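Local coordinates for SPBc2 prophage-derived uncharacterized protein YomS (Bacillus subtilis, PDB 6I5O) that is of unknown function but belongs to a prophage lytic cassette, which suggests a part in phage-driven lysis of the host cell, at residues H37-I45 / V110-S118; Y57-L68 / G95-V103. One frame throughout, in Å; residues are numbered along the deposited sequence.

Contact 1. Residues H37-I45 / V110-S118; sequences HFRELTVKI and VTVKGIVVS
A classic beta bulge, in which Arg39 and Glu40 both face Val117, begins the antiparallel pairing of residues 37-45 with 110-118. Val117 O accepts two backbone amides, Arg39 N at 2.8 Å and Glu40 N at 3.0 Å, and this double grip absorbs the extra residue. Past the bulge the ladder turns regular, with Thr42-Ile115 and Lys44-Lys113 as hydrogen-bonded pairs; the bond from Lys44 N to Lys113 O is almost straight at 175°.

The side chains illustrate how a branched residue can serve two neighbours at once. With chi1 at -71°, Val116 sends its two methyls different ways. CG2 stands over the middle of the Phe38 ring, 3.5 Å from the centroid and 6° off the normal, a CH-pi contact, while His37 CD2 covers the opposite face and so sandwiches the ring. CG1 of Val116 instead presses on Leu41 CD1 at 3.5 Å. Further along this face Val43, which lies opposite Gly114 across the ladder, turns CG1 diagonally to Val112 CG1 at 3.4 Å, tighter still. On the face carrying Thr42 and Ile115, a water donates to Thr42 OG1 (2.9 Å) and to Ile115 O (3.2 Å), adding a polar tie beside the backbone bonds; Thr42 OG1 is also hydrogen-bonded to Asp90.

Strand 40-46 is thus an inner strand, paired with 110-117 along one edge and with 87-92 along the other. Strand 110-117 in turn pairs with 8-19, and the face bearing Leu41, Val43 and Val112 packs on Phe101 of strand 98-107.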
loop_
_atom_site.group_PDB
_atom_site.type_symbol
_atom_site.label_atom_id
_atom_site.label_comp_id
_atom_site.label_asym_id
_atom_site.label_seq_id
_atom_site.Cartn_x
_atom_site.Cartn_y
_atom_site.Cartn_z
ATOM N N HIS A 37 -2.446 11.557 -15.672
ATOM C CA HIS A 37 -1.503 10.522 -15.233
ATOM C C HIS A 37 -1.420 10.405 -13.732
ATOM O O HIS A 37 -0.548 9.653 -13.254
ATOM C CB HIS A 37 -0.156 10.710 -15.912
ATOM C CG HIS A 37 0.577 11.949 -15.553
ATOM N ND1 HIS A 37 1.243 12.660 -16.520
ATOM C CD2 HIS A 37 0.810 12.535 -14.350
ATOM C CE1 HIS A 37 1.897 13.649 -15.933
ATOM N NE2 HIS A 37 1.609 13.620 -14.598
ATOM N N PHE A 38 -2.224 11.085 -12.939
ATOM C CA PHE A 38 -2.062 11.103 -11.483
ATOM C C PHE A 38 -2.716 9.881 -10.851
ATOM O O PHE A 38 -3.553 9.176 -11.437
ATOM C CB PHE A 38 -2.595 12.425 -10.932
ATOM C CG PHE A 38 -1.724 13.585 -11.338
ATOM C CD1 PHE A 38 -0.489 13.796 -10.747
ATOM C CD2 PHE A 38 -2.111 14.469 -12.334
ATOM C CE1 PHE A 38 0.340 14.804 -11.194
ATOM C CE2 PHE A 38 -1.267 15.475 -12.790
ATOM C CZ PHE A 38 -0.069 15.693 -12.159
ATOM N N ARG A 39 -2.260 9.595 -9.631
ATOM C CA ARG A 39 -2.755 8.427 -8.865
ATOM C C ARG A 39 -3.513 8.815 -7.610
ATOM O O ARG A 39 -4.420 8.079 -7.219
ATOM C CB ARG A 39 -1.605 7.511 -8.423
ATOM C CG ARG A 39 -0.752 6.890 -9.527
ATOM C CD ARG A 39 0.455 6.188 -8.850
ATOM N NE ARG A 39 1.453 5.615 -9.726
ATOM C CZ ARG A 39 1.392 4.372 -10.178
ATOM N NH1 ARG A 39 0.308 3.671 -9.975
ATOM N NH2 ARG A 39 2.373 3.835 -10.874
ATOM N N GLU A 40 -3.092 9.870 -6.933
ATOM C CA GLU A 40 -3.628 10.224 -5.607
ATOM C C GLU A 40 -3.981 11.716 -5.596
ATOM O O GLU A 40 -3.339 12.501 -6.261
ATOM C CB GLU A 40 -2.585 9.938 -4.496
ATOM C CG GLU A 40 -2.110 8.495 -4.427
ATOM C CD GLU A 40 -0.971 8.275 -3.439
ATOM O OE1 GLU A 40 0.096 9.061 -3.430
ATOM O OE2 GLU A 40 -1.117 7.225 -2.761
ATOM N N LEU A 41 -4.959 12.050 -4.766
ATOM C CA LEU A 41 -5.373 13.445 -4.523
ATOM C C LEU A 41 -5.550 13.669 -3.040
ATOM O O LEU A 41 -6.150 12.848 -2.365
ATOM C CB LEU A 41 -6.719 13.652 -5.207
ATOM C CG LEU A 41 -7.508 14.913 -4.899
ATOM C CD1 LEU A 41 -6.845 16.167 -5.358
ATOM C CD2 LEU A 41 -8.885 14.832 -5.516
ATOM N N THR A 42 -5.083 14.828 -2.601
ATOM C CA THR A 42 -5.409 15.319 -1.255
ATOM C C THR A 42 -6.100 16.661 -1.420
ATOM O O THR A 42 -5.501 17.590 -1.981
ATOM C CB THR A 42 -4.154 15.460 -0.395
ATOM O OG1 THR A 42 -3.527 14.174 -0.267
ATOM C CG2 THR A 42 -4.479 15.966 0.998
ATOM N N VAL A 43 -7.317 16.763 -0.927
ATOM C CA VAL A 43 -8.133 18.007 -0.989
ATOM C C VAL A 43 -8.091 18.692 0.364
ATOM O O VAL A 43 -8.277 18.035 1.390
ATOM C CB VAL A 43 -9.589 17.656 -1.338
ATOM C CG1 VAL A 43 -10.459 18.884 -1.345
ATOM C CG2 VAL A 43 -9.650 17.024 -2.699
ATOM N N LYS A 44 -7.881 20.008 0.345
ATOM C CA LYS A 44 -7.976 20.848 1.547
ATOM C C LYS A 44 -9.259 21.665 1.434
ATOM O O LYS A 44 -9.466 22.409 0.427
ATOM C CB LYS A 44 -6.770 21.765 1.668
ATOM C CG LYS A 44 -6.855 22.744 2.810
ATOM C CD LYS A 44 -6.824 22.103 4.183
ATOM C CE LYS A 44 -7.222 23.018 5.335
ATOM N NZ LYS A 44 -6.289 24.139 5.481
ATOM N N ILE A 45 -10.077 21.579 2.467
ATOM C CA ILE A 45 -11.298 22.423 2.585
ATOM C C ILE A 45 -10.950 23.526 3.584
ATOM O O ILE A 45 -10.580 23.222 4.734
ATOM C CB ILE A 45 -12.498 21.574 3.023
ATOM C CG1 ILE A 45 -12.801 20.539 1.943
ATOM C CG2 ILE A 45 -13.717 22.430 3.279
ATOM C CD1 ILE A 45 -13.628 19.405 2.411
ATOM N N VAL A 110 -15.979 29.273 1.188
ATOM C CA VAL A 110 -15.278 27.979 1.318
ATOM C C VAL A 110 -14.388 27.828 0.101
ATOM O O VAL A 110 -14.826 28.062 -1.040
ATOM C CB VAL A 110 -16.267 26.813 1.532
ATOM C CG1 VAL A 110 -17.168 26.585 0.342
ATOM C CG2 VAL A 110 -15.523 25.526 1.898
ATOM N N THR A 111 -13.151 27.435 0.367
ATOM C CA THR A 111 -12.134 27.160 -0.673
ATOM C C THR A 111 -11.898 25.650 -0.704
ATOM O O THR A 111 -11.865 25.001 0.363
ATOM C CB THR A 111 -10.910 28.046 -0.439
ATOM O OG1 THR A 111 -11.228 29.401 -0.791
ATOM C CG2 THR A 111 -9.717 27.591 -1.218
ATOM N N VAL A 112 -11.720 25.122 -1.896
ATOM C CA VAL A 112 -11.466 23.652 -2.068
ATOM C C VAL A 112 -10.321 23.547 -3.046
ATOM O O VAL A 112 -10.523 23.865 -4.223
ATOM C CB VAL A 112 -12.715 22.886 -2.519
ATOM C CG1 VAL A 112 -12.427 21.408 -2.579
ATOM C CG2 VAL A 112 -13.899 23.160 -1.607
ATOM N N LYS A 113 -9.169 23.052 -2.578
ATOM C CA LYS A 113 -7.949 23.034 -3.393
ATOM C C LYS A 113 -7.276 21.709 -3.207
ATOM O O LYS A 113 -7.370 21.153 -2.127
ATOM C CB LYS A 113 -6.999 24.172 -3.035
ATOM C CG LYS A 113 -7.547 25.559 -3.301
ATOM C CD LYS A 113 -6.639 26.677 -2.957
ATOM C CE LYS A 113 -7.156 27.992 -3.472
ATOM N NZ LYS A 113 -6.303 29.120 -3.011
ATOM N N GLY A 114 -6.658 21.164 -4.240
ATOM C CA GLY A 114 -5.993 19.860 -4.080
ATOM C C GLY A 114 -4.581 19.873 -4.554
ATOM O O GLY A 114 -4.137 20.753 -5.297
ATOM N N ILE A 115 -3.867 18.875 -4.071
ATOM C CA ILE A 115 -2.539 18.496 -4.602
ATOM C C ILE A 115 -2.700 17.044 -5.072
ATOM O O ILE A 115 -3.205 16.187 -4.349
ATOM C CB ILE A 115 -1.435 18.615 -3.543
ATOM C CG1 ILE A 115 -1.244 20.079 -3.184
ATOM C CG2 ILE A 115 -0.143 17.989 -4.038
ATOM C CD1 ILE A 115 -0.356 20.318 -1.969
ATOM N N VAL A 116 -2.204 16.809 -6.283
ATOM C CA VAL A 116 -2.292 15.480 -6.937
ATOM C C VAL A 116 -0.884 14.974 -7.097
ATOM O O VAL A 116 0.068 15.763 -7.298
ATOM C CB VAL A 116 -3.085 15.488 -8.257
ATOM C CG1 VAL A 116 -4.558 15.698 -7.962
ATOM C CG2 VAL A 116 -2.496 16.452 -9.234
ATOM N N VAL A 117 -0.744 13.640 -7.053
ATOM C CA VAL A 117 0.562 12.964 -7.022
ATOM C C VAL A 117 0.498 11.772 -7.960
ATOM O O VAL A 117 -0.505 11.003 -7.926
ATOM C CB VAL A 117 0.888 12.521 -5.593
ATOM C CG1 VAL A 117 2.256 11.929 -5.492
ATOM C CG2 VAL A 117 0.708 13.668 -4.590
ATOM N N SER A 118 1.545 11.575 -8.746
ATOM C CA SER A 118 1.668 10.420 -9.663
ATOM C C SER A 118 2.336 9.230 -8.989
ATOM O O SER A 118 2.656 9.238 -7.791
ATOM C CB SER A 118 2.373 10.802 -10.914
ATOM O OG SER A 118 3.798 10.970 -10.689
HETATM O O HOH W 1 -2.315 13.539 -2.875
#

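Contact 2. Residues Y57-L68 / G95-V103; sequences YAVDENGEKTAL and GLFKVMFEV
Glu102 reaches from residues 95-103 to Tyr57 and Lys65, one acidic chain tying strand 98-107 to both arms of the hairpin it pairs with. CB lies just outside the ring edge, 4.1 Å from Tyr57 CE2 and close to the ring plane. CG lies anti to the backbone N (chi1 179°), and the extended chain carries the carboxylate to the lysine. At the tip, OE1 receives Lys65 NZ at 2.8 Å in a salt bridge, on the syn side but 33° out of the carboxylate plane. The same oxygen lies 3.4 Å from Tyr57 CE2 and accepts from a water that also hydrogen-bonds Tyr57 OH. Lys65 NZ also pairs with Glu29, and its CE lies over the centre of the Tyr57 ring, 4.0 Å from Met100 SD, itself in oblique Met-aromatic contact with that ring.

Alongside, Tyr57 and Met100 exchange two backbone hydrogen bonds; Val59 and Lys98 do likewise, though the bond from Lys98 N is weak. Glu61 CG lies over the Phe97 ring face, a CH-pi contact 3.6 Å from the centroid and 7° off the normal. Asp60 OD1, in an Asx turn, takes the amides of Asn62 and Glu64 from opposite faces of its carboxylate, while OD2 forms a salt bridge with Lys44 of a neighbouring subunit. On the face bearing Ala58 and Val99, opposite Tyr57 and Met100, Leu96 CD1 meets Ala58 CB at 3.8 Å and Leu68 CD2, tip to tip, at 4.1 Å.

Strand 51-59 here runs between its hairpin partner 65-72 and strand 98-107, whose other edge pairs with the short strand 33-34.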
loop_
_atom_site.group_PDB
_atom_site.type_symbol
_atom_site.label_atom_id
_atom_site.label_comp_id
_atom_site.label_asym_id
_atom_site.label_seq_id
_atom_site.Cartn_x
_atom_site.Cartn_y
_atom_site.Cartn_z
ATOM N N TYR A 57 -17.102 13.675 -5.516
ATOM C CA TYR A 57 -17.580 12.903 -6.676
ATOM C C TYR A 57 -16.459 12.523 -7.617
ATOM O O TYR A 57 -15.486 13.250 -7.891
ATOM C CB TYR A 57 -18.595 13.719 -7.498
ATOM C CG TYR A 57 -19.904 13.882 -6.807
ATOM C CD1 TYR A 57 -20.768 12.838 -6.642
ATOM C CD2 TYR A 57 -20.301 15.119 -6.302
ATOM C CE1 TYR A 57 -22.008 12.950 -6.065
ATOM C CE2 TYR A 57 -21.540 15.261 -5.716
ATOM C CZ TYR A 57 -22.386 14.176 -5.565
ATOM O OH TYR A 57 -23.614 14.292 -4.974
ATOM N N ALA A 58 -16.603 11.312 -8.147
ATOM C CA ALA A 58 -15.952 10.869 -9.386
ATOM C C ALA A 58 -16.887 11.154 -10.547
ATOM O O ALA A 58 -18.100 11.007 -10.383
ATOM C CB ALA A 58 -15.602 9.416 -9.296
ATOM N N VAL A 59 -16.329 11.561 -11.680
ATOM C CA VAL A 59 -17.143 11.887 -12.859
ATOM C C VAL A 59 -16.571 11.125 -14.054
ATOM O O VAL A 59 -15.390 11.194 -14.293
ATOM C CB VAL A 59 -17.180 13.406 -13.112
ATOM C CG1 VAL A 59 -18.075 13.728 -14.302
ATOM C CG2 VAL A 59 -17.616 14.150 -11.881
ATOM N N ASP A 60 -17.429 10.444 -14.797
ATOM C CA ASP A 60 -16.975 9.720 -15.982
ATOM C C ASP A 60 -17.036 10.573 -17.250
ATOM O O ASP A 60 -17.424 11.733 -17.201
ATOM C CB ASP A 60 -17.689 8.367 -16.105
ATOM C CG ASP A 60 -19.125 8.375 -16.551
ATOM O OD1 ASP A 60 -19.604 9.453 -16.982
ATOM O OD2 ASP A 60 -19.777 7.253 -16.508
ATOM N N GLU A 61 -16.658 9.995 -18.370
ATOM C CA GLU A 61 -16.535 10.724 -19.667
ATOM C C GLU A 61 -17.907 11.198 -20.133
ATOM O O GLU A 61 -17.936 12.074 -20.997
ATOM C CB GLU A 61 -15.847 9.839 -20.710
ATOM C CG GLU A 61 -14.325 9.940 -20.588
ATOM C CD GLU A 61 -13.451 9.343 -21.695
ATOM O OE1 GLU A 61 -13.533 8.090 -21.800
ATOM O OE2 GLU A 61 -12.680 10.111 -22.421
ATOM N N ASN A 62 -18.991 10.612 -19.636
ATOM C CA ASN A 62 -20.370 11.027 -20.019
ATOM C C ASN A 62 -20.957 12.034 -19.035
ATOM O O ASN A 62 -22.089 12.461 -19.211
ATOM C CB ASN A 62 -21.291 9.825 -20.122
ATOM C CG ASN A 62 -20.831 8.886 -21.206
ATOM O OD1 ASN A 62 -20.753 7.667 -21.000
ATOM N ND2 ASN A 62 -20.412 9.428 -22.338
ATOM N N GLY A 63 -20.254 12.378 -17.997
ATOM C CA GLY A 63 -20.700 13.347 -16.988
ATOM C C GLY A 63 -21.467 12.724 -15.858
ATOM O O GLY A 63 -21.967 13.463 -15.036
ATOM N N GLU A 64 -21.587 11.406 -15.763
ATOM C CA GLU A 64 -22.270 10.792 -14.628
ATOM C C GLU A 64 -21.401 10.984 -13.375
ATOM O O GLU A 64 -20.178 10.768 -13.403
ATOM C CB GLU A 64 -22.529 9.318 -14.876
ATOM C CG GLU A 64 -23.365 8.697 -13.794
ATOM C CD GLU A 64 -23.868 7.291 -14.089
ATOM O OE1 GLU A 64 -23.048 6.455 -14.538
ATOM O OE2 GLU A 64 -25.072 7.033 -13.993
ATOM N N LYS A 65 -22.018 11.428 -12.287
ATOM C CA LYS A 65 -21.373 11.668 -10.980
ATOM C C LYS A 65 -21.632 10.499 -10.044
ATOM O O LYS A 65 -22.711 9.998 -9.984
ATOM C CB LYS A 65 -21.923 12.935 -10.318
ATOM C CG LYS A 65 -21.693 14.200 -11.101
ATOM C CD LYS A 65 -22.605 15.324 -10.694
ATOM C CE LYS A 65 -22.612 15.653 -9.218
ATOM N NZ LYS A 65 -23.415 16.866 -8.909
ATOM N N THR A 66 -20.591 10.087 -9.363
ATOM C CA THR A 66 -20.654 8.941 -8.421
ATOM C C THR A 66 -20.018 9.348 -7.086
ATOM O O THR A 66 -18.894 9.861 -7.078
ATOM C CB THR A 66 -19.883 7.739 -8.951
ATOM O OG1 THR A 66 -20.177 7.503 -10.322
ATOM C CG2 THR A 66 -20.187 6.491 -8.146
ATOM N N ALA A 67 -20.737 9.195 -5.986
ATOM C CA ALA A 67 -20.191 9.540 -4.669
ATOM C C ALA A 67 -18.848 8.814 -4.461
ATOM O O ALA A 67 -18.745 7.601 -4.722
ATOM C CB ALA A 67 -21.166 9.172 -3.595
ATOM N N LEU A 68 -17.859 9.548 -3.994
ATOM C CA LEU A 68 -16.485 9.033 -3.915
ATOM C C LEU A 68 -16.017 9.136 -2.467
ATOM O O LEU A 68 -15.966 10.245 -1.927
ATOM C CB LEU A 68 -15.600 9.874 -4.834
ATOM C CG LEU A 68 -14.118 9.557 -4.820
ATOM C CD1 LEU A 68 -13.845 8.160 -5.331
ATOM C CD2 LEU A 68 -13.307 10.560 -5.594
ATOM N N GLY A 95 -7.783 5.397 -11.365
ATOM C CA GLY A 95 -8.667 4.813 -12.379
ATOM C C GLY A 95 -9.880 5.642 -12.726
ATOM O O GLY A 95 -10.849 5.073 -13.298
ATOM N N LEU A 96 -9.858 6.923 -12.405
ATOM C CA LEU A 96 -11.026 7.806 -12.613
ATOM C C LEU A 96 -10.719 8.773 -13.740
ATOM O O LEU A 96 -9.580 9.185 -13.905
ATOM C CB LEU A 96 -11.331 8.621 -11.369
ATOM C CG LEU A 96 -11.589 7.818 -10.108
ATOM C CD1 LEU A 96 -11.827 8.767 -8.943
ATOM C CD2 LEU A 96 -12.800 6.878 -10.285
ATOM N N PHE A 97 -11.726 9.189 -14.518
ATOM C CA PHE A 97 -11.536 10.220 -15.540
ATOM C C PHE A 97 -11.434 11.622 -14.907
ATOM O O PHE A 97 -10.465 12.344 -15.135
ATOM C CB PHE A 97 -12.684 10.169 -16.520
ATOM C CG PHE A 97 -12.671 11.319 -17.498
ATOM C CD1 PHE A 97 -11.597 11.498 -18.344
ATOM C CD2 PHE A 97 -13.781 12.160 -17.600
ATOM C CE1 PHE A 97 -11.612 12.582 -19.237
ATOM C CE2 PHE A 97 -13.826 13.148 -18.571
ATOM C CZ PHE A 97 -12.714 13.385 -19.324
ATOM N N LYS A 98 -12.406 11.964 -14.071
ATOM C CA LYS A 98 -12.485 13.310 -13.457
ATOM C C LYS A 98 -12.889 13.172 -12.006
ATOM O O LYS A 98 -13.533 12.200 -11.619
ATOM C CB LYS A 98 -13.534 14.176 -14.125
ATOM C CG LYS A 98 -13.071 14.901 -15.373
ATOM C CD LYS A 98 -14.211 15.659 -16.004
ATOM C CE LYS A 98 -13.742 16.743 -16.945
ATOM N NZ LYS A 98 -14.895 17.475 -17.510
ATOM N N VAL A 99 -12.515 14.194 -11.238
ATOM C CA VAL A 99 -13.067 14.342 -9.870
ATOM C C VAL A 99 -13.640 15.750 -9.723
ATOM O O VAL A 99 -13.177 16.695 -10.401
ATOM C CB VAL A 99 -12.013 14.002 -8.793
ATOM C CG1 VAL A 99 -11.642 12.533 -8.811
ATOM C CG2 VAL A 99 -10.790 14.849 -8.908
ATOM N N MET A 100 -14.596 15.855 -8.833
ATOM C CA MET A 100 -15.382 17.072 -8.592
ATOM C C MET A 100 -15.725 17.137 -7.111
ATOM O O MET A 100 -16.018 16.113 -6.507
ATOM C CB MET A 100 -16.658 17.030 -9.440
ATOM C CG MET A 100 -17.641 18.103 -9.018
ATOM S SD MET A 100 -19.317 17.849 -9.652
ATOM C CE MET A 100 -18.923 18.158 -11.333
ATOM N N PHE A 101 -15.669 18.333 -6.539
ATOM C CA PHE A 101 -15.999 18.570 -5.110
ATOM C C PHE A 101 -17.089 19.613 -5.069
ATOM O O PHE A 101 -16.749 20.811 -5.228
ATOM C CB PHE A 101 -14.745 19.008 -4.362
ATOM C CG PHE A 101 -13.817 17.849 -4.235
ATOM C CD1 PHE A 101 -12.969 17.476 -5.282
ATOM C CD2 PHE A 101 -13.921 16.986 -3.144
ATOM C CE1 PHE A 101 -12.283 16.278 -5.243
ATOM C CE2 PHE A 101 -13.202 15.818 -3.094
ATOM C CZ PHE A 101 -12.405 15.459 -4.141
ATOM N N GLU A 102 -18.323 19.187 -4.933
ATOM C CA GLU A 102 -19.493 20.068 -5.066
ATOM C C GLU A 102 -19.746 20.782 -3.736
ATOM O O GLU A 102 -19.868 20.112 -2.689
ATOM C CB GLU A 102 -20.724 19.250 -5.415
ATOM C CG GLU A 102 -21.982 20.117 -5.538
ATOM C CD GLU A 102 -23.179 19.396 -6.073
ATOM O OE1 GLU A 102 -23.052 18.200 -6.456
ATOM O OE2 GLU A 102 -24.189 20.081 -6.309
ATOM N N VAL A 103 -19.875 22.120 -3.795
ATOM C CA VAL A 103 -20.403 22.889 -2.652
ATOM C C VAL A 103 -21.917 22.785 -2.751
ATOM O O VAL A 103 -22.513 23.460 -3.628
ATOM C CB VAL A 103 -19.889 24.337 -2.668
ATOM C CG1 VAL A 103 -20.543 25.159 -1.581
ATOM C CG2 VAL A 103 -18.378 24.384 -2.580
HETATM O O HOH W 2 -24.855 16.599 -4.976
#

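The two contacts lie 14 Å apart, centre to centre, in an all-antiparallel beta fold without helices. Along the chain contact 2 is nested inside the loop closed by contact 1, and the consecutive strands 98-107 and 110-117 carry one half of each. They meet inside the subunit where Phe101 CZ lies 3.5 Å from Val43 CG2 and where Val110 CG1 packs on Val103 CG2 at 3.9 Å, giving both pairings a common hydrophobic core. A second connection crosses the five-chain assembly: Lys44 of contact 1 forms salt bridges with Asp60 and Glu64 in the contact 2 turn of a neighbouring subunit, joining the two regions between chains as well as within one.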